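Local coordinates for protein FmtA (Staphylococcus aureus, PDB 5ZH8), which removes D-alanyl groups from the wall and lipoteichoic acids of the cell envelope by ester hydrolysis, affecting methicillin resistance and cell wall structure, at residues 120-125 against 258-263; 314-319 against 329-334; 80-85 against 372-377. All coordinates share one frame; numbering follows the deposited sequence.

Interaction 1 (120-125 against 258-263); sequences NTMFLI and KYLAKG
The backbone N of Met122 donates to Tyr259 O over 2.8 Å in an almost straight bond, with an N-H...O angle of 172°. Two residues on from Tyr259, Ala261 N donates to Met122 O at 2.9 Å. Met122 thus uses both of its backbone polar groups on the residues before and after Leu260, the pattern of a parallel bridge. It is a single bridge: the pairs Thr121-Tyr259, Met122-Leu260 and Phe123-Ala261 advance in the same direction, with CA atoms 4.8 to 5.3 Å apart.

Side chains close round this short join. Asn120 packs on one face of the Tyr259 ring, its CB 3.8 Å from the centroid in a CH-pi contact; the amide plane of Asn120 is turned only 24° from the ring, while CB of Lys258 covers the opposite face. The Asn120 amide is fixed by the backbone, ND2 bonding to Ser63 O and OD1 accepting from Leu65 N. With CG anti to the carbonyl carbon (chi1 -61°) and a bend at chi3, Met122 brings its sulfur across toward Tyr259 CB, and SD is 4.0 Å from CD1 of Leu260. Beyond the bridge, Ala261 CB meets CG2 of Thr121 at 3.7 Å and also touches the Phe123 ring off-centre, near CD2.

The contact is buried, and it joins the loop before strand 264-265 to the approach of strand 123-124. That strand pairs through Phe123 and Ile125 with strand 288-290, Phe123 packs on Phe351 of strand 349-355, and helix 129-142 follows shortly after in the chain.

Interaction 2 (314-319 against 329-334); sequences NPLLHE and YRYGFY
Leu316 and Arg330 bring their CA atoms to 7.6 Å where the end of helix 310-318 faces a tight hairpin, its type I' turn running from Arg330 to Phe333 and closed by backbone bonds in both directions between these two residues. Arg330 leaves the hairpin toward the helix end. Bends at chi2 and chi3 fold its chain round, and the guanidinium arrives end-on at Glu319 O, which accepts from NH2 at 2.7 Å and from NH1 at 2.8 Å. Glu319 O lies only 3° out of the guanidinium plane, and both nitrogens reach it from the same face of the carbonyl plane. NH1 is shared: it also donates to Leu316 O at 2.9 Å, a bond made from well above the carbonyl plane. With NE donating to Glu328 O, the rotation of the group is fixed from several sides. A cation so placed would probably be favoured by the partial negative charge of carbonyls at the C-terminal end of the helix and just beyond it.

The apolar half lies next to this grip. CG of Leu316 stands opposite the backbone N (chi1 170°), which carries CD1 to the Tyr331 ring, 3.5 Å from its CD2, the two side chains crossing at about a right angle. Leu317 sends CD2 to within 3.8 Å of Phe333 CZ, again roughly perpendicular, and the CD of Arg330 rests over one face of the Phe333 ring.

The hairpin forms the end of the large antiparallel sheet, strand 333-335 pairing with strand 340-346. Tyr331 and Phe333 continue the packing onto helix 129-142, where Tyr331 OH bonds to Glu141, while Leu317 and Phe333 both touch Tyr355 of strand 349-355.

Interaction 3 (80-85 against 372-377); sequences DKYLQS and EVRIKH
Tyr82 and His377 join the two terminal helices of the beta-lactamase-like fold, 74-85 and 371-382, which pass nearly antiparallel at 161° with their segment axes 11.4 Å apart. At that separation the side chains do the bridging. The His377 ring turns its edge to the face of Tyr82, an edge-to-face pair with centroids 4.8 Å apart and planes at 60°; CD2 is the leading atom, over the ring centre and 3.9 Å from Tyr82 CG. In both residues CG lies anti to the backbone N (chi1 159° for Tyr82), which directs each ring into the gap between the helices. The far end of the Tyr82 ring, with its OH, lies against CB and CG of Arg374. From there the arginine chain runs out extended, and NH1 lies 4.4 Å from CD2 of Leu83. NH1 is held by Ser86 OG, just beyond helix 74-85, while ND1 of His377 is bound by Asp381.

Leu83 packs on Tyr106 of strand 99-106, Arg374 on Leu363 of strand 359-365. Outward, Tyr82 meets Ser85 of the second subunit and His377 meets Leu87 of that same neighbouring chain, placing the helix pair at the dimer contact.

Overall arrangement
Interactions 1 and 2 are buried on opposite sides of the chain's centre, about 27 Å between their centres; interaction 3 is only partly buried and meets the second subunit more broadly than interaction 2, where Tyr334 alone touches it. Chemistry follows place: 120-125 and 258-263 are joined backbone to backbone, 314-319 and 329-334 by a guanidinium on carbonyls of Leu316 and Glu319, and 80-85 and 372-377 by an aromatic pair, with Arg374 and His377 hydrogen-bonded to Ser86 and Asp381. No two contacts touch, but Phe123, Leu317 and Ile375 all pack on strand 349-355. In sequence, interactions 1 and 2 follow one another inside the long loop that interaction 3 closes.

Interaction 1 (120-125 against 258-263)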
loop_
_atom_site.group_PDB
_atom_site.type_symbol
_atom_site.label_atom_id
_atom_site.label_comp_id
_atom_site.label_asym_id
_atom_site.label_seq_id
_atom_site.Cartn_x
_atom_site.Cartn_y
_atom_site.Cartn_z
ATOM N N ASN A 120 -12.113 20.371 -9.411
ATOM C CA ASN A 120 -13.240 19.579 -9.913
ATOM C C ASN A 120 -13.023 18.065 -9.858
ATOM O O ASN A 120 -13.993 17.307 -9.901
ATOM C CB ASN A 120 -13.594 19.991 -11.342
ATOM C CG ASN A 120 -14.714 20.998 -11.386
ATOM O OD1 ASN A 120 -14.486 22.191 -11.589
ATOM N ND2 ASN A 120 -15.940 20.524 -11.160
ATOM N N THR A 121 -11.768 17.630 -9.770
ATOM C CA THR A 121 -11.453 16.210 -9.698
ATOM C C THR A 121 -12.104 15.542 -8.487
ATOM O O THR A 121 -11.959 16.009 -7.347
ATOM C CB THR A 121 -9.940 15.974 -9.609
ATOM O OG1 THR A 121 -9.286 16.642 -10.692
ATOM C CG2 THR A 121 -9.627 14.489 -9.668
ATOM N N MET A 122 -12.808 14.446 -8.753
ATOM C CA MET A 122 -13.491 13.669 -7.726
ATOM C C MET A 122 -12.729 12.369 -7.503
ATOM O O MET A 122 -12.410 11.662 -8.457
ATOM C CB MET A 122 -14.927 13.368 -8.163
ATOM C CG MET A 122 -15.762 14.617 -8.371
ATOM S SD MET A 122 -17.210 14.390 -9.408
ATOM C CE MET A 122 -18.307 13.482 -8.321
ATOM N N PHE A 123 -12.447 12.062 -6.242
ATOM C CA PHE A 123 -11.643 10.899 -5.883
ATOM C C PHE A 123 -12.487 9.830 -5.221
ATOM O O PHE A 123 -13.417 10.136 -4.491
ATOM C CB PHE A 123 -10.519 11.308 -4.929
ATOM C CG PHE A 123 -9.551 12.279 -5.527
ATOM C CD1 PHE A 123 -9.860 13.628 -5.589
ATOM C CD2 PHE A 123 -8.343 11.846 -6.039
ATOM C CE1 PHE A 123 -8.976 14.526 -6.146
ATOM C CE2 PHE A 123 -7.457 12.743 -6.599
ATOM C CZ PHE A 123 -7.771 14.085 -6.653
ATOM N N LEU A 124 -12.154 8.574 -5.492
ATOM C CA LEU A 124 -12.768 7.437 -4.825
ATOM C C LEU A 124 -12.473 7.521 -3.330
ATOM O O LEU A 124 -11.335 7.362 -2.903
ATOM C CB LEU A 124 -12.219 6.134 -5.410
ATOM C CG LEU A 124 -12.701 4.804 -4.840
ATOM C CD1 LEU A 124 -14.223 4.722 -4.889
ATOM C CD2 LEU A 124 -12.072 3.652 -5.615
ATOM N N ILE A 125 -13.501 7.792 -2.533
ATOM C CA ILE A 125 -13.309 8.009 -1.102
ATOM C C ILE A 125 -13.178 6.707 -0.330
ATOM O O ILE A 125 -12.829 6.733 0.854
ATOM C CB ILE A 125 -14.430 8.875 -0.479
ATOM C CG1 ILE A 125 -15.769 8.122 -0.413
ATOM C CG2 ILE A 125 -14.585 10.178 -1.251
ATOM C CD1 ILE A 125 -16.872 8.889 0.295
ATOM N N LYS A 258 -16.261 12.719 -16.509
ATOM C CA LYS A 258 -15.189 13.652 -16.874
ATOM C C LYS A 258 -14.195 13.913 -15.739
ATOM O O LYS A 258 -13.015 14.129 -15.983
ATOM C CB LYS A 258 -15.828 14.985 -17.269
ATOM C CG LYS A 258 -15.082 15.812 -18.299
ATOM C CD LYS A 258 -15.855 17.090 -18.625
ATOM C CE LYS A 258 -17.307 16.803 -19.021
ATOM N NZ LYS A 258 -18.001 17.954 -19.666
ATOM N N TYR A 259 -14.687 13.910 -14.502
ATOM C CA TYR A 259 -13.916 14.340 -13.342
ATOM C C TYR A 259 -13.485 13.201 -12.398
ATOM O O TYR A 259 -12.801 13.442 -11.400
ATOM C CB TYR A 259 -14.717 15.404 -12.575
ATOM C CG TYR A 259 -14.958 16.682 -13.375
ATOM C CD1 TYR A 259 -13.890 17.409 -13.901
ATOM C CD2 TYR A 259 -16.245 17.162 -13.604
ATOM C CE1 TYR A 259 -14.095 18.569 -14.632
ATOM C CE2 TYR A 259 -16.459 18.326 -14.335
ATOM C CZ TYR A 259 -15.377 19.024 -14.844
ATOM O OH TYR A 259 -15.557 20.183 -15.569
ATOM N N LEU A 260 -13.855 11.965 -12.723
ATOM C CA LEU A 260 -13.544 10.830 -11.854
ATOM C C LEU A 260 -12.073 10.444 -11.983
ATOM O O LEU A 260 -11.626 10.046 -13.053
ATOM C CB LEU A 260 -14.461 9.635 -12.163
ATOM C CG LEU A 260 -15.783 9.476 -11.375
ATOM C CD1 LEU A 260 -16.512 10.777 -11.047
ATOM C CD2 LEU A 260 -16.701 8.514 -12.113
ATOM N N ALA A 261 -11.339 10.551 -10.882
ATOM C CA ALA A 261 -9.906 10.293 -10.868
ATOM C C ALA A 261 -9.574 8.819 -11.032
ATOM O O ALA A 261 -10.326 7.946 -10.620
ATOM C CB ALA A 261 -9.291 10.818 -9.573
ATOM N N LYS A 262 -8.420 8.565 -11.634
ATOM C CA LYS A 262 -7.883 7.223 -11.771
ATOM C C LYS A 262 -6.830 7.033 -10.687
ATOM O O LYS A 262 -6.031 7.932 -10.427
ATOM C CB LYS A 262 -7.259 7.041 -13.158
ATOM C CG LYS A 262 -8.218 7.339 -14.301
ATOM C CD LYS A 262 -7.540 7.298 -15.667
ATOM C CE LYS A 262 -7.352 5.880 -16.182
ATOM N NZ LYS A 262 -6.677 5.860 -17.517
ATOM N N GLY A 263 -6.840 5.865 -10.057
ATOM C CA GLY A 263 -5.882 5.535 -9.006
ATOM C C GLY A 263 -4.732 4.734 -9.572
ATOM O O GLY A 263 -4.900 3.995 -10.544
#

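Interaction 2 (314-319 against 329-334)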
loop_
_atom_site.group_PDB
_atom_site.type_symbol
_atom_site.label_atom_id
_atom_site.label_comp_id
_atom_site.label_asym_id
_atom_site.label_seq_id
_atom_site.Cartn_x
_atom_site.Cartn_y
_atom_site.Cartn_z
ATOM N N ASN A 314 -23.415 16.788 18.706
ATOM C CA ASN A 314 -22.230 16.941 19.554
ATOM C C ASN A 314 -21.644 15.596 20.010
ATOM O O ASN A 314 -20.451 15.346 19.805
ATOM C CB ASN A 314 -22.506 17.843 20.757
ATOM C CG ASN A 314 -22.796 19.281 20.367
ATOM O OD1 ASN A 314 -22.480 19.725 19.258
ATOM N ND2 ASN A 314 -23.424 20.018 21.286
ATOM N N PRO A 315 -22.470 14.715 20.609
ATOM C CA PRO A 315 -21.940 13.403 20.996
ATOM C C PRO A 315 -21.507 12.560 19.800
ATOM O O PRO A 315 -20.461 11.907 19.855
ATOM C CB PRO A 315 -23.117 12.727 21.711
ATOM C CG PRO A 315 -24.108 13.803 21.978
ATOM C CD PRO A 315 -23.896 14.856 20.952
ATOM N N LEU A 316 -22.301 12.581 18.731
ATOM C CA LEU A 316 -21.953 11.873 17.509
ATOM C C LEU A 316 -20.547 12.255 17.059
ATOM O O LEU A 316 -19.750 11.387 16.723
ATOM C CB LEU A 316 -22.969 12.181 16.403
ATOM C CG LEU A 316 -22.643 11.720 14.978
ATOM C CD1 LEU A 316 -22.440 10.214 14.934
ATOM C CD2 LEU A 316 -23.760 12.182 14.042
ATOM N N LEU A 317 -20.245 13.551 17.084
ATOM C CA LEU A 317 -18.945 14.062 16.644
ATOM C C LEU A 317 -17.846 14.030 17.711
ATOM O O LEU A 317 -16.668 13.986 17.351
ATOM C CB LEU A 317 -19.071 15.505 16.128
ATOM C CG LEU A 317 -19.983 15.786 14.923
ATOM C CD1 LEU A 317 -19.799 17.228 14.471
ATOM C CD2 LEU A 317 -19.733 14.832 13.769
ATOM N N HIS A 318 -18.189 14.092 19.000
ATOM C CA HIS A 318 -17.160 14.330 20.038
ATOM C C HIS A 318 -17.111 13.393 21.250
ATOM O O HIS A 318 -16.113 13.394 21.968
ATOM C CB HIS A 318 -17.273 15.767 20.534
ATOM C CG HIS A 318 -17.195 16.786 19.444
ATOM N ND1 HIS A 318 -16.185 16.794 18.510
ATOM C CD2 HIS A 318 -17.985 17.845 19.152
ATOM C CE1 HIS A 318 -16.354 17.815 17.691
ATOM N NE2 HIS A 318 -17.439 18.469 18.057
ATOM N N GLU A 319 -18.163 12.612 21.494
ATOM C CA GLU A 319 -18.202 11.745 22.671
ATOM C C GLU A 319 -17.505 10.438 22.362
ATOM O O GLU A 319 -17.853 9.773 21.390
ATOM C CB GLU A 319 -19.646 11.472 23.109
ATOM C CG GLU A 319 -19.765 10.566 24.333
ATOM C CD GLU A 319 -21.191 10.425 24.831
ATOM O OE1 GLU A 319 -21.850 11.443 25.120
ATOM O OE2 GLU A 319 -21.663 9.283 24.953
ATOM N N TYR A 329 -14.016 5.196 17.022
ATOM C CA TYR A 329 -14.789 4.954 15.809
ATOM C C TYR A 329 -16.291 4.951 16.087
ATOM O O TYR A 329 -16.743 4.347 17.047
ATOM C CB TYR A 329 -14.387 3.617 15.190
ATOM C CG TYR A 329 -14.854 3.441 13.770
ATOM C CD1 TYR A 329 -14.165 4.022 12.729
ATOM C CD2 TYR A 329 -15.988 2.695 13.467
ATOM C CE1 TYR A 329 -14.567 3.868 11.425
ATOM C CE2 TYR A 329 -16.405 2.540 12.157
ATOM C CZ TYR A 329 -15.686 3.130 11.144
ATOM O OH TYR A 329 -16.066 2.988 9.832
ATOM N N ARG A 330 -17.045 5.649 15.246
ATOM C CA ARG A 330 -18.500 5.547 15.238
ATOM C C ARG A 330 -19.045 6.040 13.898
ATOM O O ARG A 330 -18.503 6.980 13.299
ATOM C CB ARG A 330 -19.144 6.337 16.392
ATOM C CG ARG A 330 -19.337 7.838 16.142
ATOM C CD ARG A 330 -18.011 8.593 16.031
ATOM N NE ARG A 330 -17.170 8.313 17.185
ATOM C CZ ARG A 330 -17.378 8.797 18.402
ATOM N NH1 ARG A 330 -18.390 9.621 18.650
ATOM N NH2 ARG A 330 -16.561 8.457 19.384
ATOM N N TYR A 331 -20.114 5.397 13.432
ATOM C CA TYR A 331 -20.845 5.845 12.243
ATOM C C TYR A 331 -19.929 6.213 11.073
ATOM O O TYR A 331 -20.131 7.226 10.407
ATOM C CB TYR A 331 -21.782 7.008 12.613
ATOM C CG TYR A 331 -22.903 6.573 13.524
ATOM C CD1 TYR A 331 -24.048 5.962 13.004
ATOM C CD2 TYR A 331 -22.819 6.741 14.910
ATOM C CE1 TYR A 331 -25.082 5.554 13.831
ATOM C CE2 TYR A 331 -23.849 6.330 15.743
ATOM C CZ TYR A 331 -24.975 5.735 15.198
ATOM O OH TYR A 331 -26.000 5.323 16.015
ATOM N N GLY A 332 -18.917 5.383 10.843
ATOM C CA GLY A 332 -18.022 5.545 9.701
ATOM C C GLY A 332 -16.832 6.475 9.859
ATOM O O GLY A 332 -16.141 6.736 8.883
ATOM N N PHE A 333 -16.574 6.976 11.065
ATOM C CA PHE A 333 -15.452 7.910 11.274
ATOM C C PHE A 333 -14.927 7.892 12.706
ATOM O O PHE A 333 -15.528 7.292 13.591
ATOM C CB PHE A 333 -15.874 9.325 10.885
ATOM C CG PHE A 333 -16.745 10.001 11.905
ATOM C CD1 PHE A 333 -18.125 9.781 11.927
ATOM C CD2 PHE A 333 -16.188 10.849 12.848
ATOM C CE1 PHE A 333 -18.924 10.397 12.872
ATOM C CE2 PHE A 333 -16.984 11.466 13.803
ATOM C CZ PHE A 333 -18.351 11.239 13.812
ATOM N N TYR A 334 -13.806 8.566 12.914
ATOM C CA TYR A 334 -13.106 8.555 14.195
ATOM C C TYR A 334 -13.208 9.885 14.929
ATOM O O TYR A 334 -12.941 10.930 14.356
ATOM C CB TYR A 334 -11.629 8.253 13.960
ATOM C CG TYR A 334 -11.354 6.869 13.432
ATOM C CD1 TYR A 334 -11.152 5.812 14.303
ATOM C CD2 TYR A 334 -11.281 6.618 12.060
ATOM C CE1 TYR A 334 -10.894 4.537 13.832
ATOM C CE2 TYR A 334 -11.022 5.344 11.580
ATOM C CZ TYR A 334 -10.827 4.310 12.470
ATOM O OH TYR A 334 -10.568 3.040 12.015
#

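Interaction 3 (80-85 against 372-377)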
loop_
_atom_site.group_PDB
_atom_site.type_symbol
_atom_site.label_atom_id
_atom_site.label_comp_id
_atom_site.label_asym_id
_atom_site.label_seq_id
_atom_site.Cartn_x
_atom_site.Cartn_y
_atom_site.Cartn_z
ATOM N N ASP A 80 1.342 24.463 0.448
ATOM C CA ASP A 80 1.513 24.358 -0.984
ATOM C C ASP A 80 2.940 23.957 -1.331
ATOM O O ASP A 80 3.176 23.050 -2.137
ATOM C CB ASP A 80 1.170 25.696 -1.648
ATOM C CG ASP A 80 1.396 25.682 -3.139
ATOM O OD1 ASP A 80 0.621 25.019 -3.871
ATOM O OD2 ASP A 80 2.367 26.324 -3.570
ATOM N N LYS A 81 3.888 24.640 -0.703
ATOM C CA LYS A 81 5.297 24.383 -0.948
ATOM C C LYS A 81 5.658 22.954 -0.582
ATOM O O LYS A 81 6.421 22.293 -1.282
ATOM C CB LYS A 81 6.149 25.363 -0.146
ATOM C CG LYS A 81 7.619 25.310 -0.483
ATOM C CD LYS A 81 8.336 26.514 0.096
ATOM C CE LYS A 81 9.707 26.699 -0.535
ATOM N NZ LYS A 81 9.655 27.095 -1.979
ATOM N N TYR A 82 5.108 22.482 0.525
ATOM C CA TYR A 82 5.332 21.113 0.963
ATOM C C TYR A 82 4.748 20.135 -0.043
ATOM O O TYR A 82 5.429 19.201 -0.457
ATOM C CB TYR A 82 4.740 20.864 2.350
ATOM C CG TYR A 82 4.514 19.410 2.609
ATOM C CD1 TYR A 82 5.578 18.530 2.642
ATOM C CD2 TYR A 82 3.233 18.907 2.787
ATOM C CE1 TYR A 82 5.387 17.184 2.851
ATOM C CE2 TYR A 82 3.021 17.555 3.010
ATOM C CZ TYR A 82 4.099 16.698 3.029
ATOM O OH TYR A 82 3.887 15.363 3.249
ATOM N N LEU A 83 3.498 20.351 -0.440
ATOM C CA LEU A 83 2.828 19.457 -1.393
ATOM C C LEU A 83 3.534 19.406 -2.738
ATOM O O LEU A 83 3.626 18.339 -3.345
ATOM C CB LEU A 83 1.368 19.859 -1.593
ATOM C CG LEU A 83 0.455 19.659 -0.384
ATOM C CD1 LEU A 83 -0.952 20.112 -0.733
ATOM C CD2 LEU A 83 0.460 18.212 0.082
ATOM N N GLN A 84 4.040 20.547 -3.205
ATOM C CA GLN A 84 4.785 20.574 -4.454
ATOM C C GLN A 84 6.121 19.839 -4.335
ATOM O O GLN A 84 6.415 18.956 -5.136
ATOM C CB GLN A 84 5.021 22.003 -4.918
ATOM C CG GLN A 84 3.781 22.721 -5.403
ATOM C CD GLN A 84 4.120 23.970 -6.218
ATOM O OE1 GLN A 84 5.141 24.035 -6.927
ATOM N NE2 GLN A 84 3.257 24.979 -6.117
ATOM N N SER A 85 6.924 20.181 -3.335
ATOM C CA SER A 85 8.259 19.593 -3.213
ATOM C C SER A 85 8.242 18.127 -2.759
ATOM O O SER A 85 9.215 17.404 -2.960
ATOM C CB SER A 85 9.142 20.433 -2.290
ATOM O OG SER A 85 8.559 20.559 -1.017
ATOM N N GLU A 372 -1.056 9.678 5.245
ATOM C CA GLU A 372 -1.228 10.024 6.667
ATOM C C GLU A 372 -0.112 10.932 7.158
ATOM O O GLU A 372 -0.354 11.873 7.901
ATOM C CB GLU A 372 -1.264 8.772 7.535
ATOM C CG GLU A 372 -1.900 9.003 8.895
ATOM C CD GLU A 372 -3.419 8.882 8.886
ATOM O OE1 GLU A 372 -3.955 8.216 7.988
ATOM O OE2 GLU A 372 -4.084 9.430 9.792
ATOM N N VAL A 373 1.112 10.634 6.739
ATOM C CA VAL A 373 2.251 11.463 7.079
ATOM C C VAL A 373 2.023 12.872 6.546
ATOM O O VAL A 373 2.373 13.849 7.207
ATOM C CB VAL A 373 3.572 10.881 6.524
ATOM C CG1 VAL A 373 4.699 11.896 6.624
ATOM C CG2 VAL A 373 3.961 9.615 7.277
ATOM N N ARG A 374 1.420 12.973 5.364
ATOM C CA ARG A 374 1.204 14.277 4.737
ATOM C C ARG A 374 0.184 15.095 5.514
ATOM O O ARG A 374 0.445 16.233 5.884
ATOM C CB ARG A 374 0.739 14.135 3.282
ATOM C CG ARG A 374 1.694 13.394 2.356
ATOM C CD ARG A 374 1.039 13.191 0.997
ATOM N NE ARG A 374 1.952 12.682 -0.029
ATOM C CZ ARG A 374 2.885 13.408 -0.636
ATOM N NH1 ARG A 374 3.071 14.679 -0.307
ATOM N NH2 ARG A 374 3.649 12.855 -1.564
ATOM N N ILE A 375 -0.980 14.504 5.755
ATOM C CA ILE A 375 -2.070 15.209 6.419
ATOM C C ILE A 375 -1.709 15.549 7.875
ATOM O O ILE A 375 -2.153 16.566 8.395
ATOM C CB ILE A 375 -3.396 14.416 6.321
ATOM C CG1 ILE A 375 -4.603 15.334 6.542
ATOM C CG2 ILE A 375 -3.420 13.247 7.299
ATOM C CD1 ILE A 375 -5.930 14.700 6.189
ATOM N N LYS A 376 -0.891 14.714 8.514
ATOM C CA LYS A 376 -0.399 15.004 9.866
ATOM C C LYS A 376 0.510 16.209 9.856
ATOM O O LYS A 376 0.416 17.077 10.717
ATOM C CB LYS A 376 0.367 13.823 10.455
ATOM C CG LYS A 376 -0.510 12.696 10.952
ATOM C CD LYS A 376 0.335 11.489 11.326
ATOM C CE LYS A 376 -0.478 10.432 12.067
ATOM N NZ LYS A 376 0.342 9.677 13.072
ATOM N N HIS A 377 1.397 16.251 8.875
ATOM C CA HIS A 377 2.352 17.333 8.776
ATOM C C HIS A 377 1.620 18.652 8.582
ATOM O O HIS A 377 2.020 19.674 9.124
ATOM C CB HIS A 377 3.318 17.079 7.629
ATOM C CG HIS A 377 4.339 18.155 7.456
ATOM N ND1 HIS A 377 5.324 18.403 8.386
ATOM C CD2 HIS A 377 4.530 19.046 6.456
ATOM C CE1 HIS A 377 6.075 19.404 7.972
ATOM N NE2 HIS A 377 5.622 19.806 6.799
#